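Local structure of dihydrodipicolinate synthase (Bacillus clausii KSM-K16, 3E96) at residues K145-V155 and Y168-V179. The protein probably acts as a 4-hydroxy-tetrahydrodipicolinate synthase, a TIM-barrel lyase of the DapA family. Residues are numbered along the deposited sequence; the frame is centred on the assembly and turned at random.
Sequences KDPEISDRVLV and YAINDLPRFAKV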
ATOM      1  N   LYS B 145      -0.206  -2.296 -12.023  1.00 12.26           N
ATOM      2  CA  LYS B 145       1.237  -2.166 -11.853  1.00 13.21           C
ATOM      3  C   LYS B 145       2.013  -3.281 -11.161  1.00 11.61           C
ATOM      4  O   LYS B 145       3.217  -3.139 -10.954  1.00 12.11           O
ATOM      5  CB  LYS B 145       1.542  -0.859 -11.120  1.00 16.88           C
ATOM      6  CG  LYS B 145       1.134  -0.866  -9.655  1.00 18.98           C
ATOM      7  CD  LYS B 145       1.657   0.386  -8.968  1.00 24.05           C
ATOM      8  CE  LYS B 145       1.473   0.333  -7.469  1.00 25.86           C
ATOM      9  NZ  LYS B 145       2.110   1.523  -6.824  1.00 26.21           N
ATOM     10  N   ASP B 146       1.355  -4.375 -10.799  1.00 11.67           N
ATOM     11  CA  ASP B 146       2.045  -5.479 -10.128  1.00 12.43           C
ATOM     12  C   ASP B 146       2.440  -6.582 -11.123  1.00 12.68           C
ATOM     13  O   ASP B 146       1.589  -7.306 -11.635  1.00 12.77           O
ATOM     14  CB  ASP B 146       1.152  -6.073  -9.028  1.00 12.34           C
ATOM     15  CG  ASP B 146       1.879  -7.094  -8.177  1.00 13.35           C
ATOM     16  OD1 ASP B 146       2.998  -7.499  -8.555  1.00 14.59           O
ATOM     17  OD2 ASP B 146       1.330  -7.498  -7.131  1.00 14.86           O
ATOM     18  N   PRO B 147       3.745  -6.727 -11.400  1.00 12.35           N
ATOM     19  CA  PRO B 147       4.194  -7.755 -12.344  1.00 12.85           C
ATOM     20  C   PRO B 147       3.845  -9.177 -11.929  1.00 14.43           C
ATOM     21  O   PRO B 147       3.809 -10.079 -12.764  1.00 15.21           O
ATOM     22  CB  PRO B 147       5.703  -7.532 -12.407  1.00 14.41           C
ATOM     23  CG  PRO B 147       6.017  -7.040 -11.028  1.00 16.36           C
ATOM     24  CD  PRO B 147       4.896  -6.057 -10.768  1.00 14.08           C
ATOM     25  N   GLU B 148       3.588  -9.372 -10.638  1.00 13.46           N
ATOM     26  CA  GLU B 148       3.254 -10.693 -10.116  1.00 15.82           C
ATOM     27  C   GLU B 148       1.831 -11.113 -10.463  1.00 15.45           C
ATOM     28  O   GLU B 148       1.457 -12.271 -10.267  1.00 15.61           O
ATOM     29  CB  GLU B 148       3.432 -10.717  -8.595  1.00 18.62           C
ATOM     30  CG  GLU B 148       4.874 -10.588  -8.135  1.00 26.00           C
ATOM     31  CD  GLU B 148       5.724 -11.761  -8.573  1.00 31.18           C
ATOM     32  OE1 GLU B 148       5.357 -12.910  -8.251  1.00 33.71           O
ATOM     33  OE2 GLU B 148       6.759 -11.536  -9.236  1.00 36.34           O
ATOM     34  N   ILE B 149       1.038 -10.170 -10.963  1.00 13.33           N
ATOM     35  CA  ILE B 149      -0.343 -10.455 -11.334  1.00 14.05           C
ATOM     36  C   ILE B 149      -0.459 -10.585 -12.854  1.00 14.58           C
ATOM     37  O   ILE B 149      -0.089  -9.680 -13.597  1.00 16.15           O
ATOM     38  CB  ILE B 149      -1.298  -9.344 -10.828  1.00 13.57           C
ATOM     39  CG1 ILE B 149      -1.239  -9.262  -9.296  1.00 13.60           C
ATOM     40  CG2 ILE B 149      -2.726  -9.625 -11.296  1.00 13.83           C
ATOM     41  CD1 ILE B 149      -1.694 -10.528  -8.579  1.00 13.40           C
ATOM     42  N   SER B 150      -0.979 -11.723 -13.300  1.00 14.31           N
ATOM     43  CA  SER B 150      -1.138 -12.008 -14.724  1.00 15.62           C
ATOM     44  C   SER B 150      -1.955 -10.992 -15.506  1.00 13.36           C
ATOM     45  O   SER B 150      -2.956 -10.464 -15.011  1.00 13.40           O
ATOM     46  CB  SER B 150      -1.781 -13.384 -14.908  1.00 16.16           C
ATOM     47  OG  SER B 150      -2.083 -13.608 -16.273  1.00 17.23           O
ATOM     48  N   ASP B 151      -1.533 -10.736 -16.743  1.00 12.77           N
ATOM     49  CA  ASP B 151      -2.245  -9.811 -17.613  1.00 13.91           C
ATOM     50  C   ASP B 151      -3.616 -10.383 -17.952  1.00 14.97           C
ATOM     51  O   ASP B 151      -4.485  -9.678 -18.467  1.00 15.05           O
ATOM     52  CB  ASP B 151      -1.464  -9.565 -18.905  1.00 12.76           C
ATOM     53  CG  ASP B 151      -0.176  -8.810 -18.666  1.00 16.01           C
ATOM     54  OD1 ASP B 151      -0.197  -7.864 -17.855  1.00 15.04           O
ATOM     55  OD2 ASP B 151       0.848  -9.154 -19.291  1.00 17.76           O
ATOM     56  N   ARG B 152      -3.803 -11.668 -17.671  1.00 16.74           N
ATOM     57  CA  ARG B 152      -5.083 -12.322 -17.934  1.00 19.19           C
ATOM     58  C   ARG B 152      -6.196 -11.558 -17.212  1.00 18.47           C
ATOM     59  O   ARG B 152      -7.346 -11.543 -17.657  1.00 17.53           O
ATOM     60  CB  ARG B 152      -5.046 -13.775 -17.449  1.00 21.98           C
ATOM     61  CG  ARG B 152      -6.360 -14.522 -17.612  1.00 28.74           C
ATOM     62  CD  ARG B 152      -6.774 -14.614 -19.075  1.00 34.24           C
ATOM     63  NE  ARG B 152      -8.059 -15.290 -19.232  1.00 38.77           N
ATOM     64  CZ  ARG B 152      -8.625 -15.562 -20.402  1.00 40.79           C
ATOM     65  NH1 ARG B 152      -8.019 -15.217 -21.532  1.00 43.14           N
ATOM     66  NH2 ARG B 152      -9.798 -16.178 -20.445  1.00 42.88           N
ATOM     67  N   VAL B 153      -5.849 -10.931 -16.089  1.00 15.59           N
ATOM     68  CA  VAL B 153      -6.812 -10.147 -15.323  1.00 14.93           C
ATOM     69  C   VAL B 153      -7.422  -9.052 -16.199  1.00 13.75           C
ATOM     70  O   VAL B 153      -8.625  -8.793 -16.138  1.00 14.82           O
ATOM     71  CB  VAL B 153      -6.143  -9.478 -14.096  1.00 14.30           C
ATOM     72  CG1 VAL B 153      -7.118  -8.514 -13.429  1.00 13.83           C
ATOM     73  CG2 VAL B 153      -5.685 -10.540 -13.110  1.00 14.00           C
ATOM     74  N   LEU B 154      -6.592  -8.409 -17.014  1.00 13.38           N
ATOM     75  CA  LEU B 154      -7.066  -7.342 -17.890  1.00 13.22           C
ATOM     76  C   LEU B 154      -7.924  -7.912 -19.017  1.00 15.06           C
ATOM     77  O   LEU B 154      -8.936  -7.323 -19.401  1.00 15.69           O
ATOM     78  CB  LEU B 154      -5.884  -6.566 -18.480  1.00 13.11           C
ATOM     79  CG  LEU B 154      -5.026  -5.790 -17.472  1.00 13.28           C
ATOM     80  CD1 LEU B 154      -3.859  -5.121 -18.197  1.00 13.12           C
ATOM     81  CD2 LEU B 154      -5.883  -4.743 -16.768  1.00 13.24           C
ATOM     82  N   VAL B 155      -7.509  -9.054 -19.549  1.00 15.33           N
ATOM     83  CA  VAL B 155      -8.262  -9.699 -20.617  1.00 16.76           C
ATOM     84  C   VAL B 155      -9.661 -10.036 -20.113  1.00 17.24           C
ATOM     85  O   VAL B 155     -10.646  -9.871 -20.831  1.00 17.76           O
ATOM     86  CB  VAL B 155      -7.572 -10.998 -21.081  1.00 18.14           C
ATOM     87  CG1 VAL B 155      -8.408 -11.681 -22.164  1.00 20.18           C
ATOM     88  CG2 VAL B 155      -6.181 -10.683 -21.613  1.00 17.82           C
ATOM     89  N   TYR B 168      -1.546   1.034 -17.840  1.00 13.69           N
ATOM     90  CA  TYR B 168      -0.617  -0.083 -17.689  1.00 12.33           C
ATOM     91  C   TYR B 168       0.677   0.474 -17.121  1.00 10.95           C
ATOM     92  O   TYR B 168       1.321   1.314 -17.748  1.00 11.74           O
ATOM     93  CB  TYR B 168      -0.367  -0.737 -19.043  1.00 11.16           C
ATOM     94  CG  TYR B 168       0.156  -2.143 -18.922  1.00 11.22           C
ATOM     95  CD1 TYR B 168      -0.707  -3.209 -18.656  1.00 11.58           C
ATOM     96  CD2 TYR B 168       1.519  -2.409 -19.041  1.00 10.73           C
ATOM     97  CE1 TYR B 168      -0.223  -4.509 -18.511  1.00 11.78           C
ATOM     98  CE2 TYR B 168       2.014  -3.693 -18.897  1.00 11.82           C
ATOM     99  CZ  TYR B 168       1.144  -4.743 -18.633  1.00 12.08           C
ATOM    100  OH  TYR B 168       1.651  -6.018 -18.487  1.00 11.97           O
ATOM    101  N   ALA B 169       1.060  -0.003 -15.940  1.00 11.81           N
ATOM    102  CA  ALA B 169       2.245   0.515 -15.272  1.00 11.40           C
ATOM    103  C   ALA B 169       3.336  -0.501 -14.969  1.00 12.14           C
ATOM    104  O   ALA B 169       4.097  -0.338 -14.012  1.00 12.76           O
ATOM    105  CB  ALA B 169       1.825   1.238 -13.994  1.00 10.11           C
ATOM    106  N   ILE B 170       3.395  -1.557 -15.771  1.00 12.31           N
ATOM    107  CA  ILE B 170       4.427  -2.573 -15.632  1.00 11.49           C
ATOM    108  C   ILE B 170       5.320  -2.290 -16.833  1.00 11.56           C
ATOM    109  O   ILE B 170       4.880  -2.400 -17.979  1.00 11.02           O
ATOM    110  CB  ILE B 170       3.847  -3.995 -15.741  1.00 10.88           C
ATOM    111  CG1 ILE B 170       2.812  -4.215 -14.635  1.00 12.74           C
ATOM    112  CG2 ILE B 170       4.969  -5.025 -15.636  1.00 11.76           C
ATOM    113  CD1 ILE B 170       2.117  -5.566 -14.695  1.00 12.70           C
ATOM    114  N   ASN B 171       6.566  -1.903 -16.578  1.00  9.90           N
ATOM    115  CA  ASN B 171       7.475  -1.573 -17.669  1.00 10.68           C
ATOM    116  C   ASN B 171       8.091  -2.793 -18.325  1.00 11.68           C
ATOM    117  O   ASN B 171       9.309  -2.954 -18.377  1.00 11.04           O
ATOM    118  CB  ASN B 171       8.555  -0.606 -17.177  1.00 11.91           C
ATOM    119  CG  ASN B 171       7.979   0.750 -16.808  1.00 13.72           C
ATOM    120  OD1 ASN B 171       7.070   1.251 -17.482  1.00 14.24           O
ATOM    121  ND2 ASN B 171       8.499   1.355 -15.743  1.00 12.45           N
ATOM    122  N   ASP B 172       7.212  -3.642 -18.839  1.00 10.13           N
ATOM    123  CA  ASP B 172       7.597  -4.866 -19.518  1.00 11.85           C
ATOM    124  C   ASP B 172       6.952  -4.720 -20.892  1.00 11.69           C
ATOM    125  O   ASP B 172       5.766  -5.008 -21.057  1.00 11.02           O
ATOM    126  CB  ASP B 172       7.007  -6.063 -18.770  1.00 11.94           C
ATOM    127  CG  ASP B 172       7.490  -7.388 -19.318  1.00 14.08           C
ATOM    128  OD1 ASP B 172       7.597  -7.513 -20.551  1.00 14.01           O
ATOM    129  OD2 ASP B 172       7.750  -8.306 -18.513  1.00 15.29           O
ATOM    130  N   LEU B 173       7.722  -4.246 -21.869  1.00 11.49           N
ATOM    131  CA  LEU B 173       7.186  -4.019 -23.207  1.00 13.30           C
ATOM    132  C   LEU B 173       6.588  -5.247 -23.896  1.00 13.04           C
ATOM    133  O   LEU B 173       5.513  -5.152 -24.489  1.00 13.04           O
ATOM    134  CB  LEU B 173       8.244  -3.347 -24.094  1.00 15.14           C
ATOM    135  CG  LEU B 173       8.452  -1.840 -23.849  1.00 19.78           C
ATOM    136  CD1 LEU B 173       7.178  -1.078 -24.172  1.00 20.30           C
ATOM    137  CD2 LEU B 173       8.852  -1.586 -22.411  1.00 23.52           C
ATOM    138  N   PRO B 174       7.269  -6.407 -23.849  1.00 12.98           N
ATOM    139  CA  PRO B 174       6.667  -7.574 -24.509  1.00 12.98           C
ATOM    140  C   PRO B 174       5.311  -7.904 -23.888  1.00 12.98           C
ATOM    141  O   PRO B 174       4.367  -8.249 -24.597  1.00 13.92           O
ATOM    142  CB  PRO B 174       7.701  -8.677 -24.275  1.00 13.93           C
ATOM    143  CG  PRO B 174       8.994  -7.908 -24.303  1.00 14.12           C
ATOM    144  CD  PRO B 174       8.656  -6.698 -23.439  1.00 12.13           C
ATOM    145  N   ARG B 175       5.209  -7.792 -22.563  1.00 13.40           N
ATOM    146  CA  ARG B 175       3.939  -8.065 -21.891  1.00 12.54           C
ATOM    147  C   ARG B 175       2.871  -7.081 -22.341  1.00 12.87           C
ATOM    148  O   ARG B 175       1.748  -7.470 -22.665  1.00 12.41           O
ATOM    149  CB  ARG B 175       4.076  -7.958 -20.370  1.00 14.31           C
ATOM    150  CG  ARG B 175       4.571  -9.208 -19.684  1.00 14.39           C
ATOM    151  CD  ARG B 175       4.566  -9.030 -18.165  1.00 15.02           C
ATOM    152  NE  ARG B 175       3.220  -8.999 -17.586  1.00 14.00           N
ATOM    153  CZ  ARG B 175       2.976  -9.120 -16.282  1.00 12.74           C
ATOM    154  NH1 ARG B 175       3.987  -9.269 -15.433  1.00 12.14           N
ATOM    155  NH2 ARG B 175       1.731  -9.126 -15.824  1.00 13.63           N
ATOM    156  N   PHE B 176       3.220  -5.798 -22.349  1.00 10.97           N
ATOM    157  CA  PHE B 176       2.274  -4.769 -22.752  1.00 12.08           C
ATOM    158  C   PHE B 176       1.819  -4.964 -24.198  1.00 12.15           C
ATOM    159  O   PHE B 176       0.622  -4.938 -24.488  1.00 12.63           O
ATOM    160  CB  PHE B 176       2.890  -3.372 -22.577  1.00 11.37           C
ATOM    161  CG  PHE B 176       2.007  -2.259 -23.070  1.00 12.60           C
ATOM    162  CD1 PHE B 176       0.779  -2.007 -22.466  1.00 12.06           C
ATOM    163  CD2 PHE B 176       2.372  -1.511 -24.183  1.00 13.24           C
ATOM    164  CE1 PHE B 176      -0.075  -1.028 -22.971  1.00 12.17           C
ATOM    165  CE2 PHE B 176       1.528  -0.532 -24.696  1.00 12.51           C
ATOM    166  CZ  PHE B 176       0.299  -0.290 -24.090  1.00 13.51           C
ATOM    167  N   ALA B 177       2.768  -5.177 -25.105  1.00 12.38           N
ATOM    168  CA  ALA B 177       2.421  -5.366 -26.513  1.00 13.18           C
ATOM    169  C   ALA B 177       1.477  -6.551 -26.715  1.00 14.04           C
ATOM    170  O   ALA B 177       0.574  -6.500 -27.558  1.00 14.21           O
ATOM    171  CB  ALA B 177       3.685  -5.558 -27.346  1.00 13.26           C
ATOM    172  N   LYS B 178       1.678  -7.612 -25.941  1.00 13.23           N
ATOM    173  CA  LYS B 178       0.842  -8.797 -26.061  1.00 15.01           C
ATOM    174  C   LYS B 178      -0.567  -8.607 -25.497  1.00 15.33           C
ATOM    175  O   LYS B 178      -1.545  -9.024 -26.119  1.00 15.64           O
ATOM    176  CB  LYS B 178       1.509  -9.994 -25.376  1.00 16.65           C
ATOM    177  CG  LYS B 178       0.737 -11.302 -25.514  1.00 18.95           C
ATOM    178  CD  LYS B 178       0.523 -11.689 -26.977  1.00 21.30           C
ATOM    179  CE  LYS B 178      -0.376 -12.916 -27.103  1.00 23.59           C
ATOM    180  NZ  LYS B 178      -0.600 -13.297 -28.530  1.00 24.72           N
ATOM    181  N   VAL B 179      -0.691  -7.979 -24.332  1.00 14.41           N
ATOM    182  CA  VAL B 179      -2.025  -7.803 -23.767  1.00 13.63           C
ATOM    183  C   VAL B 179      -2.872  -6.874 -24.636  1.00 13.67           C
ATOM    184  O   VAL B 179      -4.075  -7.080 -24.780  1.00 15.80           O
ATOM    185  CB  VAL B 179      -1.982  -7.290 -22.296  1.00 14.61           C
ATOM    186  CG1 VAL B 179      -1.520  -5.837 -22.240  1.00 14.99           C
ATOM    187  CG2 VAL B 179      -3.366  -7.456 -21.663  1.00 13.98           C
TER
HETATM  188  O   HOH W   1       0.777 -10.033 -21.727  1.00 16.35           O
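Arg175 reaches from the first turn of helix 173-180 and grips Asp151 side-on. Its NE donates to Asp151 OD2 at 2.9 Å, and its NH2 donates to Asp151 OD1 at 3.1 Å. The two flat groups are not coplanar: carboxylate and guanidinium are turned 58° apart, and both nitrogens come from above the carboxylate plane. The NH1 and NH2 end of the guanidinium also holds the carbonyls of the preceding turn. NH1 of Arg175 meets a lone pair of Pro147 O at 2.8 Å, in the carbonyl plane. NH2 of Arg175 gives a more bent bond to Ile149 O. A bend in the arginine chain at chi3 (71°) swings the guanidinium to these carbonyls, and Ile170 CD1 packs on one of its faces. Replacing Arg175 by alanine removes the guanidinium and would probably leave the Asp151 carboxylate without its charged mate and the Pro147 and Ile149 carbonyls without this donor.

Tyr168 OH donates to Asp151 OD1 at 2.7 Å, from the face opposite to NH2 of Arg175. The carboxylate is thus fixed from both sides. These residues join two neighbouring beta-alpha units of the TIM barrel: the loops after strands 140-144 and 163-168 meet here, each leading into its helix. At the other end of the contact, where Ala169 CB meets Lys145 CB, Ala169 touches the predicted active-site Tyr143.

Between helices 152-157 and 173-180 the packing is close and apolar. Leu154 CD1 lies at the edge of the Tyr168 ring, 3.7 Å from CE1 of Tyr168. Val179 CG2 sits 4.0 Å from Asp151 CB and also borders Leu154 and Val155. The outer side is looser. The exposed Pro147 ring packs loosely on Ile170, with Pro147 CB to Ile170 CG2 at 4.2 Å. Beside the helix start, a water donates to both Asp151 OD2 and Arg175 O.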